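Long-range contacts in acetylornithine aminotransferase (Aquifex aeolicus, PDB 2EH6), which uses pyridoxal phosphate to move an amino group between N(2)-acetyl-L-ornithine and 2-oxoglutarate, a transamination in the biosynthesis of arginine: residues A[51-56]-A[274-279]; A[117-122]-A[168-173]; A[211-216]-A[225-230]. All blocks are in the same frame, centred on the assembly; numbering follows the deposited sequence.

Contact 1 (A[51-56]-A[274-279]); sequences EALKEQ and NPLACR
Arg279 leaves its helix with CG anti to the backbone N (chi1 -173°) and then bends at chi2, a course that carries its guanidinium across to segment 51-56; Gln56 starts in the same way, and its own bend at chi2 turns the amide oxygen to meet the arginine. Glu55 OE1 is gripped end-on by both terminal nitrogens, Arg279 NH2 at 3.0 Å and Arg279 NH1 at 3.1 Å. This salt bridge converges on one oxygen, which lies near the guanidinium plane although the carboxylate is turned 62° from it, and NH2 comes to the anti lone pair. NH1 spends a second bond on Gln56 OE1 (3.1 Å), standing above the amide's carbonyl plane. Arginine suits the place, being long and flat and carrying several donors at its edge, and it passes close to a helix: Ala52 O sits over one guanidinium face, 3.4 Å from Arg279 NH1 and badly angled for bonding, and the short methyl CB of Ala52 lies 3.7 Å from Arg279 NE. A leucine in place of Arg279 would probably leave the Glu55 carboxylate without its positive mate here and would take the NH1 bond from Gln56 OE1. The amide's other end is fixed by Gln56 NE2 bonding to Leu60 O. Deeper in, Leu53 CD2 meets Leu276 CD1 at 4.1 Å, the two side chains crossing at about a right angle. Asn274 is the N-cap, its OD1 accepting from Ala277 N. The segment axes run nearly antiparallel, 162° between directions and 9.6 Å apart, joining helix 47-59 to the start of helix 275-308; Trp71 of helix 70-81 packs on Pro275, and Val57 of the second subunit packs on Leu53.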
loop_
_atom_site.group_PDB
_atom_site.type_symbol
_atom_site.label_atom_id
_atom_site.label_comp_id
_atom_site.label_asym_id
_atom_site.label_seq_id
_atom_site.Cartn_x
_atom_site.Cartn_y
_atom_site.Cartn_z
ATOM N N GLU A 51 -5.888 23.142 3.111
ATOM C CA GLU A 51 -7.266 23.548 2.874
ATOM C C GLU A 51 -8.008 22.558 1.981
ATOM O O GLU A 51 -9.176 22.270 2.212
ATOM C CB GLU A 51 -7.308 24.959 2.276
ATOM C CG GLU A 51 -6.646 26.017 3.171
ATOM C CD GLU A 51 -7.078 25.924 4.639
ATOM O OE1 GLU A 51 -8.297 26.003 4.921
ATOM O OE2 GLU A 51 -6.194 25.776 5.515
ATOM N N ALA A 52 -7.326 22.023 0.973
ATOM C CA ALA A 52 -7.948 21.056 0.071
ATOM C C ALA A 52 -8.273 19.750 0.797
ATOM O O ALA A 52 -9.335 19.167 0.592
ATOM C CB ALA A 52 -7.024 20.773 -1.106
ATOM N N LEU A 53 -7.357 19.291 1.646
ATOM C CA LEU A 53 -7.578 18.043 2.374
ATOM C C LEU A 53 -8.703 18.180 3.394
ATOM O O LEU A 53 -9.553 17.297 3.510
ATOM C CB LEU A 53 -6.279 17.585 3.056
ATOM C CG LEU A 53 -5.094 17.255 2.132
ATOM C CD1 LEU A 53 -3.912 16.768 2.964
ATOM C CD2 LEU A 53 -5.494 16.179 1.127
ATOM N N LYS A 54 -8.718 19.289 4.127
ATOM C CA LYS A 54 -9.762 19.515 5.116
ATOM C C LYS A 54 -11.125 19.531 4.440
ATOM O O LYS A 54 -12.094 18.986 4.964
ATOM C CB LYS A 54 -9.512 20.834 5.857
ATOM C CG LYS A 54 -8.370 20.744 6.856
ATOM C CD LYS A 54 -7.930 22.112 7.349
ATOM C CE LYS A 54 -9.051 22.848 8.043
ATOM N NZ LYS A 54 -8.578 24.161 8.554
ATOM N N GLU A 55 -11.195 20.144 3.264
ATOM C CA GLU A 55 -12.447 20.213 2.523
ATOM C C GLU A 55 -12.860 18.802 2.083
ATOM O O GLU A 55 -14.030 18.437 2.161
ATOM C CB GLU A 55 -12.274 21.128 1.305
ATOM C CG GLU A 55 -13.522 21.901 0.875
ATOM C CD GLU A 55 -14.305 21.211 -0.232
ATOM O OE1 GLU A 55 -13.669 20.703 -1.180
ATOM O OE2 GLU A 55 -15.556 21.194 -0.165
ATOM N N GLN A 56 -11.889 18.006 1.639
ATOM C CA GLN A 56 -12.176 16.649 1.178
ATOM C C GLN A 56 -12.615 15.745 2.323
ATOM O O GLN A 56 -13.566 14.977 2.193
ATOM C CB GLN A 56 -10.941 16.048 0.487
ATOM C CG GLN A 56 -11.228 14.754 -0.278
ATOM C CD GLN A 56 -12.344 14.924 -1.296
ATOM O OE1 GLN A 56 -12.246 15.751 -2.198
ATOM N NE2 GLN A 56 -13.409 14.148 -1.151
ATOM N N ASN A 274 -8.430 6.663 -3.971
ATOM C CA ASN A 274 -9.479 7.217 -3.135
ATOM C C ASN A 274 -9.444 8.745 -3.324
ATOM O O ASN A 274 -8.421 9.306 -3.708
ATOM C CB ASN A 274 -9.228 6.818 -1.677
ATOM C CG ASN A 274 -7.977 7.434 -1.123
ATOM O OD1 ASN A 274 -7.959 8.623 -0.798
ATOM N ND2 ASN A 274 -6.909 6.641 -1.024
ATOM N N PRO A 275 -10.563 9.433 -3.064
ATOM C CA PRO A 275 -10.606 10.892 -3.234
ATOM C C PRO A 275 -9.645 11.732 -2.388
ATOM O O PRO A 275 -9.284 12.838 -2.784
ATOM C CB PRO A 275 -12.079 11.230 -2.974
ATOM C CG PRO A 275 -12.528 10.131 -2.050
ATOM C CD PRO A 275 -11.876 8.910 -2.648
ATOM N N LEU A 276 -9.215 11.215 -1.242
ATOM C CA LEU A 276 -8.299 11.973 -0.398
ATOM C C LEU A 276 -6.903 12.005 -1.023
ATOM O O LEU A 276 -6.269 13.058 -1.112
ATOM C CB LEU A 276 -8.235 11.357 1.000
ATOM C CG LEU A 276 -7.502 12.199 2.049
ATOM C CD1 LEU A 276 -8.281 13.481 2.296
ATOM C CD2 LEU A 276 -7.355 11.409 3.337
ATOM N N ALA A 277 -6.429 10.845 -1.461
ATOM C CA ALA A 277 -5.119 10.738 -2.088
ATOM C C ALA A 277 -5.077 11.534 -3.393
ATOM O O ALA A 277 -4.092 12.216 -3.697
ATOM C CB ALA A 277 -4.799 9.266 -2.368
ATOM N N CYS A 278 -6.145 11.441 -4.171
ATOM C CA CYS A 278 -6.197 12.153 -5.442
ATOM C C CYS A 278 -6.276 13.667 -5.269
ATOM O O CYS A 278 -5.737 14.415 -6.076
ATOM C CB CYS A 278 -7.367 11.640 -6.282
ATOM S SG CYS A 278 -7.105 9.948 -6.928
ATOM N N ARG A 279 -6.939 14.122 -4.211
ATOM C CA ARG A 279 -7.041 15.559 -3.966
ATOM C C ARG A 279 -5.634 16.067 -3.643
ATOM O O ARG A 279 -5.224 17.143 -4.087
ATOM C CB ARG A 279 -7.991 15.820 -2.791
ATOM C CG ARG A 279 -8.327 17.291 -2.530
ATOM C CD ARG A 279 -9.232 17.891 -3.609
ATOM N NE ARG A 279 -9.613 19.269 -3.292
ATOM C CZ ARG A 279 -10.667 19.621 -2.552
ATOM N NH1 ARG A 279 -11.477 18.701 -2.042
ATOM N NH2 ARG A 279 -10.909 20.904 -2.315
HETATM O O HOH W 1 -10.631 14.213 -4.875
#

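Contact 2 (A[117-122]-A[168-173]); sequences KWKFIS and LLDEET
Lys119 and Thr173 pair as a parallel beta bridge, CA to CA 4.5 Å, and just ahead of it the Glu172 carbonyl oxygen accepts from two successive amides, Trp118 N at 2.9 Å and, more nearly straight at 169°, Lys119 N at 3.0 Å. The side chain of Glu172 runs alongside the indole, pointing the same way, and its OE1 uses the anti lone pair to take Trp118 NE1 from a position tilted out of the ring plane; the tryptophan has two conformations, so this bond, seen in the one described, is less certain. Lys119 stretches its extended chain past the carboxylates, reaching a long salt bridge from NZ to Asp170 OD2 (3.5 Å), as suits a flexible basic chain at the protein surface. The bridge sets strand 119-123 beside strand 173-178 in the large mixed sheet that forms the core of the cofactor-binding domain in this aminotransferase family, and strand 154-157 flanks 119-123 on the far side. Entry into 173-178 is shaped by a type I turn from Asp170 to Thr173. With CG placed between the backbone N and the carbonyl carbon (chi1 55°), Asp170 folds its carboxylate back over this turn, and OD1 accepts from Glu172 N in an Asx turn; Asp170 N in turn donates to Thr173 OG1 (3.1 Å), a task for which a short hydroxyl side chain is well fitted. The branched, greasy Ile121 instead fills the inner end, its CD1 lying 3.8 Å from both Leu168 CB and Leu169 CB. Lys117 lays its methylenes along the carbonyls of the turn, CG at 3.4 Å from Glu171 O, and makes a cation-pi contact with Trp110 of helix 95-112.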
loop_
_atom_site.group_PDB
_atom_site.type_symbol
_atom_site.label_atom_id
_atom_site.label_comp_id
_atom_site.label_asym_id
_atom_site.label_seq_id
_atom_site.Cartn_x
_atom_site.Cartn_y
_atom_site.Cartn_z
ATOM N N LYS A 117 7.793 -14.145 -22.436
ATOM C CA LYS A 117 8.782 -13.290 -21.792
ATOM C C LYS A 117 8.281 -13.027 -20.380
ATOM O O LYS A 117 7.223 -12.433 -20.196
ATOM C CB LYS A 117 8.921 -11.968 -22.545
ATOM C CG LYS A 117 9.391 -12.114 -23.976
ATOM C CD LYS A 117 9.592 -10.753 -24.609
ATOM C CE LYS A 117 10.226 -10.867 -25.977
ATOM N NZ LYS A 117 10.634 -9.534 -26.486
ATOM N N TRP A 118 9.032 -13.477 -19.385
ATOM C CA TRP A 118 8.611 -13.288 -18.007
ATOM C C TRP A 118 9.740 -12.907 -17.057
ATOM O O TRP A 118 9.504 -12.703 -15.865
ATOM C CB TRP A 118 7.913 -14.552 -17.488
ATOM C CG TRP A 118 8.785 -15.760 -17.673
ATOM C CD1 TRP A 118 8.931 -16.497 -18.813
ATOM C CD2 TRP A 118 9.708 -16.307 -16.722
ATOM N NE1 TRP A 118 9.890 -17.466 -18.635
ATOM C CE2 TRP A 118 10.383 -17.372 -17.361
ATOM C CE3 TRP A 118 10.033 -15.999 -15.395
ATOM C CZ2 TRP A 118 11.366 -18.131 -16.714
ATOM C CZ3 TRP A 118 11.010 -16.755 -14.753
ATOM C CH2 TRP A 118 11.664 -17.809 -15.416
ATOM N N LYS A 119 10.958 -12.807 -17.583
ATOM C CA LYS A 119 12.109 -12.450 -16.765
ATOM C C LYS A 119 12.340 -10.944 -16.742
ATOM O O LYS A 119 11.895 -10.215 -17.624
ATOM C CB LYS A 119 13.376 -13.133 -17.285
ATOM C CG LYS A 119 13.316 -14.650 -17.313
ATOM C CD LYS A 119 14.650 -15.234 -17.771
ATOM C CE LYS A 119 14.583 -16.750 -17.864
ATOM N NZ LYS A 119 15.891 -17.322 -18.281
ATOM N N PHE A 120 13.052 -10.489 -15.723
ATOM C CA PHE A 120 13.351 -9.075 -15.588
ATOM C C PHE A 120 14.794 -8.897 -15.191
ATOM O O PHE A 120 15.360 -9.711 -14.458
ATOM C CB PHE A 120 12.464 -8.435 -14.515
ATOM C CG PHE A 120 11.018 -8.378 -14.878
ATOM C CD1 PHE A 120 10.518 -7.328 -15.638
ATOM C CD2 PHE A 120 10.154 -9.387 -14.477
ATOM C CE1 PHE A 120 9.172 -7.284 -15.993
ATOM C CE2 PHE A 120 8.813 -9.354 -14.827
ATOM C CZ PHE A 120 8.319 -8.300 -15.586
ATOM N N ILE A 121 15.387 -7.829 -15.698
ATOM C CA ILE A 121 16.753 -7.487 -15.368
ATOM C C ILE A 121 16.668 -6.183 -14.592
ATOM O O ILE A 121 16.123 -5.201 -15.090
ATOM C CB ILE A 121 17.606 -7.239 -16.629
ATOM C CG1 ILE A 121 17.760 -8.542 -17.421
ATOM C CG2 ILE A 121 18.971 -6.671 -16.228
ATOM C CD1 ILE A 121 18.536 -8.382 -18.721
ATOM N N SER A 122 17.167 -6.182 -13.363
ATOM C CA SER A 122 17.177 -4.964 -12.566
ATOM C C SER A 122 18.646 -4.721 -12.249
ATOM O O SER A 122 19.512 -5.400 -12.799
ATOM C CB SER A 122 16.343 -5.119 -11.288
ATOM O OG SER A 122 16.834 -6.158 -10.467
ATOM N N LEU A 168 22.845 -10.896 -19.418
ATOM C CA LEU A 168 21.644 -11.386 -18.748
ATOM C C LEU A 168 20.395 -11.332 -19.617
ATOM O O LEU A 168 19.370 -11.920 -19.270
ATOM C CB LEU A 168 21.397 -10.581 -17.464
ATOM C CG LEU A 168 22.489 -10.591 -16.388
ATOM C CD1 LEU A 168 22.165 -9.559 -15.320
ATOM C CD2 LEU A 168 22.600 -11.978 -15.773
ATOM N N LEU A 169 20.472 -10.635 -20.744
ATOM C CA LEU A 169 19.309 -10.512 -21.611
ATOM C C LEU A 169 19.164 -11.647 -22.625
ATOM O O LEU A 169 20.096 -11.957 -23.366
ATOM C CB LEU A 169 19.345 -9.162 -22.335
ATOM C CG LEU A 169 18.036 -8.662 -22.961
ATOM C CD1 LEU A 169 18.145 -7.171 -23.223
ATOM C CD2 LEU A 169 17.734 -9.416 -24.251
ATOM N N ASP A 170 17.989 -12.269 -22.636
ATOM C CA ASP A 170 17.689 -13.349 -23.569
ATOM C C ASP A 170 16.300 -13.098 -24.139
ATOM O O ASP A 170 15.706 -12.053 -23.873
ATOM C CB ASP A 170 17.749 -14.717 -22.879
ATOM C CG ASP A 170 16.861 -14.804 -21.656
ATOM O OD1 ASP A 170 15.646 -14.554 -21.775
ATOM O OD2 ASP A 170 17.384 -15.134 -20.571
ATOM N N GLU A 171 15.783 -14.043 -24.919
ATOM C CA GLU A 171 14.474 -13.875 -25.553
ATOM C C GLU A 171 13.291 -14.055 -24.577
ATOM O O GLU A 171 12.134 -13.843 -24.911
ATOM C CB GLU A 171 14.363 -14.845 -26.736
ATOM C CG GLU A 171 14.529 -16.310 -26.329
ATOM C CD GLU A 171 15.980 -16.581 -26.010
ATOM O OE1 GLU A 171 16.838 -16.180 -26.788
ATOM O OE2 GLU A 171 16.243 -17.216 -24.992
ATOM N N GLU A 172 13.606 -14.489 -23.340
ATOM C CA GLU A 172 12.536 -14.645 -22.346
ATOM C C GLU A 172 12.464 -13.442 -21.393
ATOM O O GLU A 172 11.717 -13.413 -20.424
ATOM C CB GLU A 172 12.792 -15.929 -21.550
ATOM C CG GLU A 172 12.523 -17.198 -22.365
ATOM C CD GLU A 172 12.732 -18.416 -21.492
ATOM O OE1 GLU A 172 12.012 -18.565 -20.513
ATOM O OE2 GLU A 172 13.585 -19.238 -21.827
ATOM N N THR A 173 13.311 -12.433 -21.682
ATOM C CA THR A 173 13.304 -11.218 -20.873
ATOM C C THR A 173 12.111 -10.324 -21.217
ATOM O O THR A 173 11.925 -9.903 -22.352
ATOM C CB THR A 173 14.603 -10.450 -21.135
ATOM O OG1 THR A 173 15.717 -11.291 -20.824
ATOM C CG2 THR A 173 14.663 -9.201 -20.250
HETATM O O HOH W 2 13.164 -10.414 -24.876
#

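Contact 3 (A[211-216]-A[225-230]); sequences IDEVQT and YAYQHF. With PLP (pyridoxal-5'-phosphate), chain C.
The Glu213 carboxylate meets the Tyr227 ring at its edge, OE2 lying near the ring plane at 3.3 Å from Tyr227 CD2, while Gln228 CG covers one ring face toward the rim. Ile211 CD1 touches the root of the same side chain, 3.7 Å from Tyr227 CB. The carboxylate itself is spread over two consecutive backbone amides: OE1 takes Ala226 N on its syn lone pair (2.8 Å), and OE2 takes Tyr227 N from the syn side, 22° out of plane (2.9 Å). A glutamate suits this spot because it is long enough to cross to the following loop and carries two oxygens to match the amides at the start of the 3-10 segment 226-229. OE1 has a second donor, Thr216 OG1 at 2.6 Å, well above the carboxylate plane; that hydroxyl sits between the backbone N and the carbonyl carbon (chi1 62°), which brings it over Glu213. Three donors on the two oxygens thus fix the rotation of the buried carboxylate. In the fold type I of pyridoxal-phosphate enzymes, to which class-III aminotransferases belong, the strand 208-212 ends at the pyridine nitrogen of the cofactor: Asp212 OD2 lies 2.8 Å from PLP N1, and His128 ND1 hydrogen-bonds to the same oxygen. Asp212 OD1 accepts from Val214 N in an Asx turn, which bends the chain so that Val214 lies over a face of the pyridine ring, CG1 at 3.6 Å from PLP C4. Glu213, its side chain leading the other way, thereby ties the cofactor-binding turn to the following loop. The small methyl of Ala226 packs against Thr216 CB, and Tyr227 OH reaches on to bond with Trp84 N.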
loop_
_atom_site.group_PDB
_atom_site.type_symbol
_atom_site.label_atom_id
_atom_site.label_comp_id
_atom_site.label_asym_id
_atom_site.label_seq_id
_atom_site.Cartn_x
_atom_site.Cartn_y
_atom_site.Cartn_z
ATOM N N ILE A 211 10.872 2.295 -15.661
ATOM C CA ILE A 211 11.651 3.181 -14.814
ATOM C C ILE A 211 10.910 3.436 -13.511
ATOM O O ILE A 211 9.748 3.850 -13.501
ATOM C CB ILE A 211 11.939 4.527 -15.518
ATOM C CG1 ILE A 211 12.653 4.269 -16.851
ATOM C CG2 ILE A 211 12.794 5.412 -14.622
ATOM C CD1 ILE A 211 12.948 5.524 -17.659
ATOM N N ASP A 212 11.596 3.162 -12.410
ATOM C CA ASP A 212 11.032 3.359 -11.086
ATOM C C ASP A 212 11.275 4.815 -10.695
ATOM O O ASP A 212 12.394 5.178 -10.343
ATOM C CB ASP A 212 11.735 2.435 -10.083
ATOM C CG ASP A 212 11.177 2.565 -8.676
ATOM O OD1 ASP A 212 10.598 3.624 -8.354
ATOM O OD2 ASP A 212 11.334 1.616 -7.884
ATOM N N GLU A 213 10.240 5.649 -10.764
ATOM C CA GLU A 213 10.394 7.055 -10.389
ATOM C C GLU A 213 9.745 7.381 -9.042
ATOM O O GLU A 213 9.391 8.526 -8.772
ATOM C CB GLU A 213 9.824 7.961 -11.486
ATOM C CG GLU A 213 10.644 7.888 -12.773
ATOM C CD GLU A 213 11.199 9.231 -13.199
ATOM O OE1 GLU A 213 11.436 10.098 -12.320
ATOM O OE2 GLU A 213 11.415 9.409 -14.416
ATOM N N VAL A 214 9.608 6.373 -8.193
ATOM C CA VAL A 214 9.010 6.567 -6.872
ATOM C C VAL A 214 9.758 7.637 -6.096
ATOM O O VAL A 214 9.148 8.476 -5.443
ATOM C CB VAL A 214 9.018 5.247 -6.065
ATOM C CG1 VAL A 214 8.723 5.519 -4.585
ATOM C CG2 VAL A 214 7.964 4.304 -6.634
ATOM N N GLN A 215 11.083 7.602 -6.183
ATOM C CA GLN A 215 11.928 8.561 -5.487
ATOM C C GLN A 215 12.295 9.782 -6.329
ATOM O O GLN A 215 12.302 10.903 -5.826
ATOM C CB GLN A 215 13.212 7.868 -5.017
ATOM C CG GLN A 215 14.298 8.824 -4.551
ATOM C CD GLN A 215 14.387 8.952 -3.044
ATOM O OE1 GLN A 215 15.325 8.441 -2.420
ATOM N NE2 GLN A 215 13.409 9.631 -2.444
ATOM N N THR A 216 12.598 9.569 -7.608
ATOM C CA THR A 216 12.988 10.668 -8.492
ATOM C C THR A 216 11.828 11.451 -9.092
ATOM O O THR A 216 12.011 12.571 -9.571
ATOM C CB THR A 216 13.820 10.163 -9.691
ATOM O OG1 THR A 216 13.019 9.268 -10.468
ATOM C CG2 THR A 216 15.082 9.450 -9.224
ATOM N N TYR A 225 9.492 14.432 -14.419
ATOM C CA TYR A 225 9.932 13.040 -14.354
ATOM C C TYR A 225 11.428 13.076 -14.633
ATOM O O TYR A 225 11.863 13.729 -15.578
ATOM C CB TYR A 225 9.239 12.185 -15.415
ATOM C CG TYR A 225 7.741 12.114 -15.273
ATOM C CD1 TYR A 225 7.148 11.723 -14.069
ATOM C CD2 TYR A 225 6.912 12.412 -16.351
ATOM C CE1 TYR A 225 5.770 11.630 -13.946
ATOM C CE2 TYR A 225 5.535 12.323 -16.241
ATOM C CZ TYR A 225 4.970 11.930 -15.037
ATOM O OH TYR A 225 3.609 11.825 -14.937
ATOM N N ALA A 226 12.214 12.385 -13.816
ATOM C CA ALA A 226 13.662 12.375 -13.991
ATOM C C ALA A 226 14.119 11.830 -15.345
ATOM O O ALA A 226 15.161 12.238 -15.860
ATOM C CB ALA A 226 14.314 11.578 -12.867
ATOM N N TYR A 227 13.353 10.914 -15.927
ATOM C CA TYR A 227 13.747 10.341 -17.213
ATOM C C TYR A 227 13.815 11.393 -18.319
ATOM O O TYR A 227 14.463 11.185 -19.342
ATOM C CB TYR A 227 12.791 9.209 -17.623
ATOM C CG TYR A 227 11.452 9.638 -18.196
ATOM C CD1 TYR A 227 11.354 10.191 -19.479
ATOM C CD2 TYR A 227 10.278 9.476 -17.460
ATOM C CE1 TYR A 227 10.119 10.569 -20.010
ATOM C CE2 TYR A 227 9.044 9.851 -17.978
ATOM C CZ TYR A 227 8.967 10.399 -19.253
ATOM O OH TYR A 227 7.740 10.791 -19.747
ATOM N N GLN A 228 13.154 12.524 -18.104
ATOM C CA GLN A 228 13.134 13.593 -19.094
ATOM C C GLN A 228 14.498 14.260 -19.268
ATOM O O GLN A 228 14.750 14.914 -20.278
ATOM C CB GLN A 228 12.078 14.635 -18.709
ATOM C CG GLN A 228 10.685 14.046 -18.545
ATOM C CD GLN A 228 9.674 15.061 -18.047
ATOM O OE1 GLN A 228 9.929 15.784 -17.088
ATOM N NE2 GLN A 228 8.514 15.105 -18.687
ATOM N N HIS A 229 15.376 14.096 -18.287
ATOM C CA HIS A 229 16.711 14.675 -18.373
ATOM C C HIS A 229 17.494 14.013 -19.507
ATOM O O HIS A 229 18.443 14.586 -20.041
ATOM C CB HIS A 229 17.476 14.459 -17.062
ATOM C CG HIS A 229 17.094 15.403 -15.963
ATOM N ND1 HIS A 229 17.378 16.752 -16.007
ATOM C CD2 HIS A 229 16.495 15.184 -14.767
ATOM C CE1 HIS A 229 16.973 17.322 -14.886
ATOM N NE2 HIS A 229 16.435 16.392 -14.116
ATOM N N PHE A 230 17.086 12.803 -19.872
ATOM C CA PHE A 230 17.772 12.051 -20.918
ATOM C C PHE A 230 16.871 11.732 -22.105
ATOM O O PHE A 230 17.195 10.869 -22.921
ATOM C CB PHE A 230 18.317 10.755 -20.321
ATOM C CG PHE A 230 19.129 10.960 -19.076
ATOM C CD1 PHE A 230 20.483 11.270 -19.154
ATOM C CD2 PHE A 230 18.531 10.871 -17.821
ATOM C CE1 PHE A 230 21.232 11.491 -18.000
ATOM C CE2 PHE A 230 19.271 11.089 -16.659
ATOM C CZ PHE A 230 20.623 11.399 -16.749
HETATM N N1 PLP C . 11.234 2.273 -5.196
HETATM C C2 PLP C . 12.041 3.337 -5.023
HETATM C C2A PLP C . 12.959 3.779 -6.133
HETATM C C3 PLP C . 12.033 4.047 -3.805
HETATM O O3 PLP C . 12.850 5.129 -3.627
HETATM C C4 PLP C . 11.151 3.615 -2.759
HETATM C C4A PLP C . 11.134 4.369 -1.484
HETATM C C5 PLP C . 10.304 2.458 -2.994
HETATM C C6 PLP C . 10.386 1.821 -4.241
HETATM C C5A PLP C . 9.353 1.944 -1.924
HETATM O O4P PLP C . 8.234 2.827 -1.822
HETATM P P PLP C . 7.228 2.284 -0.671
HETATM O O1P PLP C . 6.083 3.220 -0.590
HETATM O O2P PLP C . 6.684 0.821 -1.002
HETATM O O3P PLP C . 8.006 2.250 0.738
#

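How the contacts relate
From the N terminus, helix 47-59 supplies the first half of contact 1, whose partner comes only 218 residues later at the start of helix 275-308. Both other contacts are nested inside this long loop. Contact 2 closes first, bringing the chain after strand 119-123 and strand 154-157 back beside 119-123 as strand 173-178 begins. Contact 3 follows in series, a short loop between strands 208-212 and 236-239 that closes close to the cofactor. Contacts 2 and 3 reach the same sheet, one next to its edge strand 154-157, the other near its middle, with nearest atoms about 9 Å apart. Contact 1 joins helices on the other side of the chain's centre from contact 2, their centres 40 Å apart.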